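Local coordinates for G-protein interacting protein 1 (Dictyostelium discoideum, PDB 5Z1N) that probably binds heterotrimeric G proteins and holds them in the cytosol during chemotaxis, and has a C-terminal helical domain that binds phospholipid, at residues A68-Y82 with L91-A105. Residues are numbered along the deposited sequence; the frame is centred on the assembly and turned at random.
Sequences ALRDGFNHLDRAFRY and LVVILEKASTALKEA
G72 and A98 bring two antiparallel helices of the TNFAIP8-like bundle close together, their CA atoms 4.3 Å apart. Helix 59-81 and helix 92-113 are joined by a loop and form a helical hairpin. The short segments cross at -163°, with axes 7.8 Å apart. No hydrogen bond links them.

Small residues carry the close backbone packing. A101 CB sits 3.4 Å from G72 N, and A68 CB meets A105 CB. The branched I94 also meets backbone: its chi1 of -57° puts CG1 beside its own N and leaves CG2 facing H75 O and A79 CB.

The larger apolar groups lie toward the bundle interior. L95 CD2 packs 3.5 Å from A79 CB, and L76 CD2 touches A98 CB. The L69 and L102 side chains cross at about a right angle and touch at their CD2 methyls. L69 and L76 also touch the bound phosphatidylethanolamine, and L76 and L91 touch W142 of helix 135-144.

On the more exposed side, H75 turns one ring face to K97. K97 CB stands over the ring centre, 3.6 Å from the H75 centroid and 7° off the normal. With the imidazole gone, as with an alanine here, the K97 methylenes would probably lose the flat surface they lie against. Farther along the chain, K97 CD reaches H75 CE1 at 3.6 Å.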
ATOM      1  N   ALA A  68       4.205  -7.990   7.264  1.00 10.19           N
ATOM      2  CA  ALA A  68       2.795  -7.655   7.117  1.00  9.64           C
ATOM      3  C   ALA A  68       2.495  -7.254   5.682  1.00 10.19           C
ATOM      4  O   ALA A  68       1.588  -7.808   5.044  1.00 11.01           O
ATOM      5  CB  ALA A  68       2.408  -6.540   8.089  1.00  9.89           C
ATOM      6  N   LEU A  69       3.308  -6.350   5.132  1.00  8.30           N
ATOM      7  CA  LEU A  69       3.076  -5.899   3.768  1.00  7.81           C
ATOM      8  C   LEU A  69       3.085  -7.083   2.818  1.00  7.61           C
ATOM      9  O   LEU A  69       2.171  -7.247   2.001  1.00 10.16           O
ATOM     10  CB  LEU A  69       4.130  -4.869   3.364  1.00  8.57           C
ATOM     11  CG  LEU A  69       3.991  -3.487   4.005  1.00  6.43           C
ATOM     12  CD1 LEU A  69       5.163  -2.609   3.606  1.00 12.06           C
ATOM     13  CD2 LEU A  69       2.671  -2.840   3.610  1.00 12.63           C
ATOM     14  N   ARG A  70       4.072  -7.968   2.971  1.00 10.44           N
ATOM     15  CA  ARG A  70       4.164  -9.084   2.043  1.00 10.88           C
ATOM     16  C   ARG A  70       2.938  -9.974   2.168  1.00  8.91           C
ATOM     17  O   ARG A  70       2.332 -10.348   1.154  1.00  9.14           O
ATOM     18  CB  ARG A  70       5.469  -9.847   2.273  1.00  8.34           C
ATOM     19  CG  ARG A  70       6.672  -9.032   1.798  1.00 10.69           C
ATOM     20  CD  ARG A  70       7.948  -9.834   1.711  1.00 19.09           C
ATOM     21  NE  ARG A  70       8.528 -10.100   3.022  1.00 21.15           N
ATOM     22  CZ  ARG A  70       8.723 -11.318   3.513  1.00 26.10           C
ATOM     23  NH1 ARG A  70       8.388 -12.384   2.797  1.00 18.11           N
ATOM     24  NH2 ARG A  70       9.259 -11.474   4.715  1.00 25.80           N
ATOM     25  N   ASP A  71       2.488 -10.221   3.406  1.00 10.08           N
ATOM     26  CA  ASP A  71       1.245 -10.960   3.593  1.00  6.43           C
ATOM     27  C   ASP A  71       0.125 -10.300   2.809  1.00 10.04           C
ATOM     28  O   ASP A  71      -0.545 -10.942   1.990  1.00  9.81           O
ATOM     29  CB  ASP A  71       0.882 -11.038   5.076  1.00  7.82           C
ATOM     30  CG  ASP A  71       1.612 -12.144   5.800  1.00 14.12           C
ATOM     31  OD1 ASP A  71       1.725 -12.055   7.040  1.00 16.44           O
ATOM     32  OD2 ASP A  71       2.075 -13.097   5.136  1.00 13.50           O
ATOM     33  N   GLY A  72      -0.041  -8.987   3.005  1.00 10.69           N
ATOM     34  CA  GLY A  72      -1.066  -8.268   2.271  1.00 10.99           C
ATOM     35  C   GLY A  72      -0.931  -8.480   0.782  1.00  8.01           C
ATOM     36  O   GLY A  72      -1.875  -8.922   0.118  1.00  9.27           O
ATOM     37  N   PHE A  73       0.277  -8.242   0.254  1.00 10.51           N
ATOM     38  CA  PHE A  73       0.486  -8.388  -1.181  1.00  6.99           C
ATOM     39  C   PHE A  73       0.090  -9.786  -1.622  1.00 11.12           C
ATOM     40  O   PHE A  73      -0.675  -9.958  -2.585  1.00 11.39           O
ATOM     41  CB  PHE A  73       1.949  -8.108  -1.542  1.00 10.76           C
ATOM     42  CG  PHE A  73       2.405  -6.698  -1.250  1.00 13.18           C
ATOM     43  CD1 PHE A  73       1.491  -5.693  -0.974  1.00 11.56           C
ATOM     44  CD2 PHE A  73       3.757  -6.380  -1.270  1.00 11.79           C
ATOM     45  CE1 PHE A  73       1.917  -4.398  -0.711  1.00 11.42           C
ATOM     46  CE2 PHE A  73       4.188  -5.088  -1.008  1.00 14.95           C
ATOM     47  CZ  PHE A  73       3.265  -4.097  -0.728  1.00 10.75           C
ATOM     48  N   ASN A  74       0.514 -10.788  -0.848  1.00  6.89           N
ATOM     49  CA  ASN A  74       0.267 -12.169  -1.228  1.00  8.31           C
ATOM     50  C   ASN A  74      -1.225 -12.419  -1.352  1.00 10.83           C
ATOM     51  O   ASN A  74      -1.693 -12.979  -2.352  1.00  9.71           O
ATOM     52  CB  ASN A  74       0.900 -13.101  -0.199  1.00  4.48           C
ATOM     53  CG  ASN A  74       0.993 -14.531  -0.679  1.00 11.62           C
ATOM     54  OD1 ASN A  74       1.115 -14.800  -1.875  1.00 12.04           O
ATOM     55  ND2 ASN A  74       0.936 -15.464   0.263  1.00  9.08           N
ATOM     56  N   HIS A  75      -2.002 -11.940  -0.373  1.00  6.96           N
ATOM     57  CA  HIS A  75      -3.434 -12.216  -0.410  1.00  6.70           C
ATOM     58  C   HIS A  75      -4.078 -11.504  -1.585  1.00 11.77           C
ATOM     59  O   HIS A  75      -4.924 -12.082  -2.282  1.00 10.79           O
ATOM     60  CB  HIS A  75      -4.090 -11.826   0.914  1.00  5.76           C
ATOM     61  CG  HIS A  75      -3.725 -12.731   2.048  1.00  9.49           C
ATOM     62  ND1 HIS A  75      -4.175 -14.030   2.131  1.00 15.24           N
ATOM     63  CD2 HIS A  75      -2.961 -12.525   3.147  1.00 14.78           C
ATOM     64  CE1 HIS A  75      -3.700 -14.589   3.229  1.00 15.79           C
ATOM     65  NE2 HIS A  75      -2.961 -13.697   3.864  1.00 16.77           N
ATOM     66  N   LEU A  76      -3.635 -10.275  -1.865  1.00  6.74           N
ATOM     67  CA  LEU A  76      -4.137  -9.596  -3.050  1.00  8.61           C
ATOM     68  C   LEU A  76      -3.818 -10.415  -4.291  1.00  9.46           C
ATOM     69  O   LEU A  76      -4.695 -10.644  -5.137  1.00  8.05           O
ATOM     70  CB  LEU A  76      -3.546  -8.190  -3.143  1.00  4.79           C
ATOM     71  CG  LEU A  76      -4.051  -7.207  -2.079  1.00  7.66           C
ATOM     72  CD1 LEU A  76      -3.227  -5.933  -2.098  1.00  7.41           C
ATOM     73  CD2 LEU A  76      -5.526  -6.890  -2.292  1.00  6.29           C
ATOM     74  N   ASP A  77      -2.590 -10.943  -4.367  1.00  8.69           N
ATOM     75  CA  ASP A  77      -2.232 -11.796  -5.493  1.00  7.35           C
ATOM     76  C   ASP A  77      -3.189 -12.973  -5.589  1.00  8.19           C
ATOM     77  O   ASP A  77      -3.743 -13.252  -6.661  1.00 11.39           O
ATOM     78  CB  ASP A  77      -0.787 -12.271  -5.363  1.00 11.58           C
ATOM     79  CG  ASP A  77      -0.307 -13.007  -6.598  1.00 17.82           C
ATOM     80  OD1 ASP A  77       0.207 -14.134  -6.450  1.00 17.67           O
ATOM     81  OD2 ASP A  77      -0.458 -12.464  -7.714  1.00 14.58           O
ATOM     82  N   ARG A  78      -3.457 -13.628  -4.452  1.00 12.12           N
ATOM     83  CA  ARG A  78      -4.386 -14.752  -4.462  1.00 12.18           C
ATOM     84  C   ARG A  78      -5.734 -14.314  -5.010  1.00 10.60           C
ATOM     85  O   ARG A  78      -6.283 -14.945  -5.924  1.00  8.10           O
ATOM     86  CB  ARG A  78      -4.540 -15.329  -3.054  1.00 10.72           C
ATOM     87  CG  ARG A  78      -3.272 -15.945  -2.490  1.00 21.02           C
ATOM     88  CD  ARG A  78      -3.551 -16.622  -1.164  1.00 18.21           C
ATOM     89  NE  ARG A  78      -2.354 -17.225  -0.586  1.00 13.02           N
ATOM     90  CZ  ARG A  78      -2.296 -17.722   0.644  1.00 20.98           C
ATOM     91  NH1 ARG A  78      -3.368 -17.687   1.426  1.00 17.85           N
ATOM     92  NH2 ARG A  78      -1.166 -18.252   1.094  1.00 22.62           N
ATOM     93  N   ALA A  79      -6.253 -13.192  -4.503  1.00  6.62           N
ATOM     94  CA  ALA A  79      -7.557 -12.747  -4.966  1.00  7.97           C
ATOM     95  C   ALA A  79      -7.493 -12.340  -6.425  1.00  8.45           C
ATOM     96  O   ALA A  79      -8.449 -12.569  -7.178  1.00  6.59           O
ATOM     97  CB  ALA A  79      -8.063 -11.594  -4.103  1.00  5.50           C
ATOM     98  N   PHE A  80      -6.360 -11.781  -6.852  1.00  5.73           N
ATOM     99  CA  PHE A  80      -6.267 -11.373  -8.240  1.00  6.49           C
ATOM    100  C   PHE A  80      -6.293 -12.569  -9.176  1.00  6.89           C
ATOM    101  O   PHE A  80      -6.625 -12.404 -10.354  1.00  8.74           O
ATOM    102  CB  PHE A  80      -5.011 -10.543  -8.484  1.00  7.38           C
ATOM    103  CG  PHE A  80      -4.937  -9.977  -9.872  1.00 14.63           C
ATOM    104  CD1 PHE A  80      -5.814  -8.982 -10.270  1.00  9.38           C
ATOM    105  CD2 PHE A  80      -4.013 -10.457 -10.787  1.00 16.21           C
ATOM    106  CE1 PHE A  80      -5.764  -8.467 -11.554  1.00 11.69           C
ATOM    107  CE2 PHE A  80      -3.956  -9.943 -12.072  1.00  9.38           C
ATOM    108  CZ  PHE A  80      -4.832  -8.948 -12.455  1.00 15.67           C
ATOM    109  N   ARG A  81      -5.981 -13.771  -8.676  1.00 11.74           N
ATOM    110  CA  ARG A  81      -6.105 -14.947  -9.534  1.00 14.73           C
ATOM    111  C   ARG A  81      -7.544 -15.131 -10.001  1.00 14.09           C
ATOM    112  O   ARG A  81      -7.782 -15.674 -11.086  1.00 12.00           O
ATOM    113  CB  ARG A  81      -5.604 -16.195  -8.800  1.00 11.70           C
ATOM    114  CG  ARG A  81      -5.732 -17.498  -9.595  1.00 15.43           C
ATOM    115  CD  ARG A  81      -6.990 -18.256  -9.201  1.00 16.93           C
ATOM    116  NE  ARG A  81      -7.152 -19.522  -9.911  1.00 19.47           N
ATOM    117  CZ  ARG A  81      -7.781 -19.646 -11.075  1.00 26.17           C
ATOM    118  NH1 ARG A  81      -7.888 -20.836 -11.647  1.00 24.50           N
ATOM    119  NH2 ARG A  81      -8.294 -18.578 -11.671  1.00 14.04           N
ATOM    120  N   TYR A  82      -8.511 -14.664  -9.212  1.00  8.41           N
ATOM    121  CA  TYR A  82      -9.922 -14.788  -9.548  1.00 11.92           C
ATOM    122  C   TYR A  82     -10.514 -13.498 -10.093  1.00 11.12           C
ATOM    123  O   TYR A  82     -11.722 -13.446 -10.344  1.00 10.77           O
ATOM    124  CB  TYR A  82     -10.716 -15.252  -8.323  1.00  8.31           C
ATOM    125  CG  TYR A  82     -10.178 -16.529  -7.723  1.00  7.89           C
ATOM    126  CD1 TYR A  82     -10.505 -17.765  -8.266  1.00  8.71           C
ATOM    127  CD2 TYR A  82      -9.320 -16.497  -6.628  1.00 11.50           C
ATOM    128  CE1 TYR A  82     -10.003 -18.941  -7.723  1.00 14.14           C
ATOM    129  CE2 TYR A  82      -8.816 -17.662  -6.080  1.00 19.90           C
ATOM    130  CZ  TYR A  82      -9.158 -18.880  -6.631  1.00 20.77           C
ATOM    131  OH  TYR A  82      -8.647 -20.035  -6.085  1.00 30.14           O
ATOM    132  N   LEU A  91     -15.035 -13.557  -2.953  1.00 10.43           N
ATOM    133  CA  LEU A  91     -13.612 -13.463  -2.653  1.00 14.08           C
ATOM    134  C   LEU A  91     -13.326 -12.768  -1.326  1.00 14.17           C
ATOM    135  O   LEU A  91     -12.152 -12.546  -0.998  1.00 12.77           O
ATOM    136  CB  LEU A  91     -12.888 -12.728  -3.785  1.00 11.38           C
ATOM    137  CG  LEU A  91     -13.074 -13.341  -5.174  1.00 10.63           C
ATOM    138  CD1 LEU A  91     -12.447 -12.463  -6.252  1.00  7.77           C
ATOM    139  CD2 LEU A  91     -12.482 -14.746  -5.202  1.00 10.71           C
ATOM    140  N   VAL A  92     -14.361 -12.427  -0.551  1.00 13.86           N
ATOM    141  CA  VAL A  92     -14.144 -11.654   0.670  1.00 12.83           C
ATOM    142  C   VAL A  92     -13.194 -12.389   1.608  1.00 14.26           C
ATOM    143  O   VAL A  92     -12.295 -11.779   2.203  1.00 17.28           O
ATOM    144  CB  VAL A  92     -15.488 -11.320   1.351  1.00 18.92           C
ATOM    145  CG1 VAL A  92     -16.280 -10.349   0.497  1.00 22.07           C
ATOM    146  CG2 VAL A  92     -16.302 -12.578   1.617  1.00 27.98           C
ATOM    147  N   VAL A  93     -13.328 -13.718   1.697  1.00 14.97           N
ATOM    148  CA  VAL A  93     -12.486 -14.501   2.596  1.00 10.17           C
ATOM    149  C   VAL A  93     -11.009 -14.285   2.289  1.00 14.41           C
ATOM    150  O   VAL A  93     -10.174 -14.281   3.202  1.00 20.38           O
ATOM    151  CB  VAL A  93     -12.872 -15.993   2.532  1.00 32.98           C
ATOM    152  CG1 VAL A  93     -12.663 -16.550   1.129  1.00 37.14           C
ATOM    153  CG2 VAL A  93     -12.085 -16.796   3.561  1.00 33.90           C
ATOM    154  N   ILE A  94     -10.660 -14.078   1.017  1.00 11.40           N
ATOM    155  CA  ILE A  94      -9.279 -13.739   0.685  1.00 11.74           C
ATOM    156  C   ILE A  94      -9.019 -12.262   0.938  1.00 10.92           C
ATOM    157  O   ILE A  94      -8.036 -11.886   1.591  1.00 10.28           O
ATOM    158  CB  ILE A  94      -8.960 -14.110  -0.775  1.00 14.44           C
ATOM    159  CG1 ILE A  94      -9.213 -15.596  -1.038  1.00 12.87           C
ATOM    160  CG2 ILE A  94      -7.519 -13.744  -1.103  1.00 13.14           C
ATOM    161  CD1 ILE A  94      -9.003 -16.001  -2.491  1.00 14.45           C
ATOM    162  N   LEU A  95      -9.907 -11.402   0.435  1.00 10.76           N
ATOM    163  CA  LEU A  95      -9.645  -9.969   0.490  1.00 10.63           C
ATOM    164  C   LEU A  95      -9.587  -9.487   1.931  1.00  6.90           C
ATOM    165  O   LEU A  95      -8.741  -8.653   2.286  1.00  8.66           O
ATOM    166  CB  LEU A  95     -10.714  -9.213  -0.302  1.00  6.98           C
ATOM    167  CG  LEU A  95     -10.640  -9.363  -1.827  1.00 10.62           C
ATOM    168  CD1 LEU A  95     -11.818  -8.671  -2.499  1.00 13.04           C
ATOM    169  CD2 LEU A  95      -9.325  -8.804  -2.355  1.00  8.32           C
ATOM    170  N   GLU A  96     -10.459 -10.030   2.783  1.00  8.83           N
ATOM    171  CA  GLU A  96     -10.418  -9.694   4.199  1.00  9.63           C
ATOM    172  C   GLU A  96      -9.030  -9.928   4.771  1.00 11.31           C
ATOM    173  O   GLU A  96      -8.492  -9.069   5.479  1.00  9.59           O
ATOM    174  CB  GLU A  96     -11.457 -10.509   4.967  1.00 15.20           C
ATOM    175  CG  GLU A  96     -11.652 -10.060   6.399  1.00 22.87           C
ATOM    176  CD  GLU A  96     -12.977 -10.512   6.972  1.00 51.85           C
ATOM    177  OE1 GLU A  96     -13.588 -11.440   6.394  1.00 42.98           O
ATOM    178  OE2 GLU A  96     -13.408  -9.938   7.996  1.00 41.86           O
ATOM    179  N   LYS A  97      -8.416 -11.070   4.444  1.00 11.73           N
ATOM    180  CA  LYS A  97      -7.082 -11.339   4.966  1.00  9.16           C
ATOM    181  C   LYS A  97      -6.105 -10.269   4.507  1.00  8.52           C
ATOM    182  O   LYS A  97      -5.340  -9.731   5.319  1.00 14.18           O
ATOM    183  CB  LYS A  97      -6.619 -12.733   4.547  1.00  9.83           C
ATOM    184  CG  LYS A  97      -7.347 -13.836   5.300  1.00 19.26           C
ATOM    185  CD  LYS A  97      -6.731 -15.202   5.064  1.00 17.68           C
ATOM    186  CE  LYS A  97      -7.397 -16.251   5.945  1.00 24.21           C
ATOM    187  NZ  LYS A  97      -6.652 -17.540   5.928  1.00 32.23           N
ATOM    188  N   ALA A  98      -6.170  -9.893   3.223  1.00  6.54           N
ATOM    189  CA  ALA A  98      -5.358  -8.778   2.748  1.00  6.03           C
ATOM    190  C   ALA A  98      -5.583  -7.555   3.623  1.00  6.59           C
ATOM    191  O   ALA A  98      -4.630  -6.972   4.161  1.00  8.51           O
ATOM    192  CB  ALA A  98      -5.685  -8.466   1.287  1.00  7.72           C
ATOM    193  N   SER A  99      -6.853  -7.199   3.833  1.00  6.67           N
ATOM    194  CA  SER A  99      -7.161  -6.021   4.633  1.00  6.35           C
ATOM    195  C   SER A  99      -6.565  -6.164   6.023  1.00  7.91           C
ATOM    196  O   SER A  99      -5.878  -5.258   6.517  1.00  8.28           O
ATOM    197  CB  SER A  99      -8.675  -5.814   4.704  1.00  7.80           C
ATOM    198  OG  SER A  99      -8.990  -4.575   5.322  1.00 20.70           O
ATOM    199  N   THR A 100      -6.743  -7.339   6.632  1.00 11.82           N
ATOM    200  CA  THR A 100      -6.228  -7.528   7.979  1.00 13.43           C
ATOM    201  C   THR A 100      -4.715  -7.408   7.984  1.00  9.41           C
ATOM    202  O   THR A 100      -4.142  -6.730   8.848  1.00  9.31           O
ATOM    203  CB  THR A 100      -6.685  -8.876   8.532  1.00 11.48           C
ATOM    204  OG1 THR A 100      -8.109  -8.854   8.690  1.00 13.34           O
ATOM    205  CG2 THR A 100      -6.044  -9.146   9.882  1.00 14.94           C
ATOM    206  N   ALA A 101      -4.057  -7.980   6.969  1.00  9.44           N
ATOM    207  CA  ALA A 101      -2.607  -7.868   6.903  1.00 10.35           C
ATOM    208  C   ALA A 101      -2.193  -6.407   6.843  1.00 10.28           C
ATOM    209  O   ALA A 101      -1.289  -5.975   7.572  1.00 10.46           O
ATOM    210  CB  ALA A 101      -2.065  -8.637   5.698  1.00  4.23           C
ATOM    211  N   LEU A 102      -2.897  -5.611   6.035  1.00  5.20           N
ATOM    212  CA  LEU A 102      -2.490  -4.221   5.924  1.00  6.25           C
ATOM    213  C   LEU A 102      -2.758  -3.478   7.228  1.00  8.02           C
ATOM    214  O   LEU A 102      -1.963  -2.612   7.615  1.00 13.03           O
ATOM    215  CB  LEU A 102      -3.180  -3.566   4.728  1.00  6.77           C
ATOM    216  CG  LEU A 102      -2.642  -4.139   3.404  1.00 12.18           C
ATOM    217  CD1 LEU A 102      -3.366  -3.565   2.187  1.00 15.91           C
ATOM    218  CD2 LEU A 102      -1.139  -3.922   3.285  1.00 10.08           C
ATOM    219  N   LYS A 103      -3.811  -3.866   7.959  1.00  7.77           N
ATOM    220  CA  LYS A 103      -4.026  -3.271   9.273  1.00  7.01           C
ATOM    221  C   LYS A 103      -2.810  -3.503  10.155  1.00 10.93           C
ATOM    222  O   LYS A 103      -2.310  -2.568  10.796  1.00 10.80           O
ATOM    223  CB  LYS A 103      -5.294  -3.837   9.919  1.00  8.81           C
ATOM    224  CG  LYS A 103      -5.601  -3.310  11.332  1.00  7.71           C
ATOM    225  CD  LYS A 103      -5.772  -1.793  11.363  1.00 15.28           C
ATOM    226  CE  LYS A 103      -6.929  -1.342  10.476  1.00 17.88           C
ATOM    227  NZ  LYS A 103      -7.180   0.129  10.589  1.00 19.78           N
ATOM    228  N   GLU A 104      -2.269  -4.726  10.132  1.00 11.85           N
ATOM    229  CA  GLU A 104      -1.060  -4.997  10.897  1.00 10.72           C
ATOM    230  C   GLU A 104       0.059  -4.062  10.457  1.00  9.16           C
ATOM    231  O   GLU A 104       0.669  -3.372  11.286  1.00  9.76           O
ATOM    232  CB  GLU A 104      -0.664  -6.466  10.745  1.00 10.99           C
ATOM    233  CG  GLU A 104       0.734  -6.812  11.228  1.00 11.73           C
ATOM    234  CD  GLU A 104       0.890  -6.761  12.737  1.00 17.08           C
ATOM    235  OE1 GLU A 104      -0.117  -6.572  13.450  1.00 23.59           O
ATOM    236  OE2 GLU A 104       2.035  -6.918  13.209  1.00 18.36           O
ATOM    237  N   ALA A 105       0.275  -3.956   9.142  1.00  6.64           N
ATOM    238  CA  ALA A 105       1.292  -3.036   8.649  1.00 10.88           C
ATOM    239  C   ALA A 105       1.034  -1.633   9.173  1.00  5.54           C
ATOM    240  O   ALA A 105       1.943  -0.979   9.704  1.00 10.52           O
ATOM    241  CB  ALA A 105       1.327  -3.048   7.120  1.00  6.40           C
TER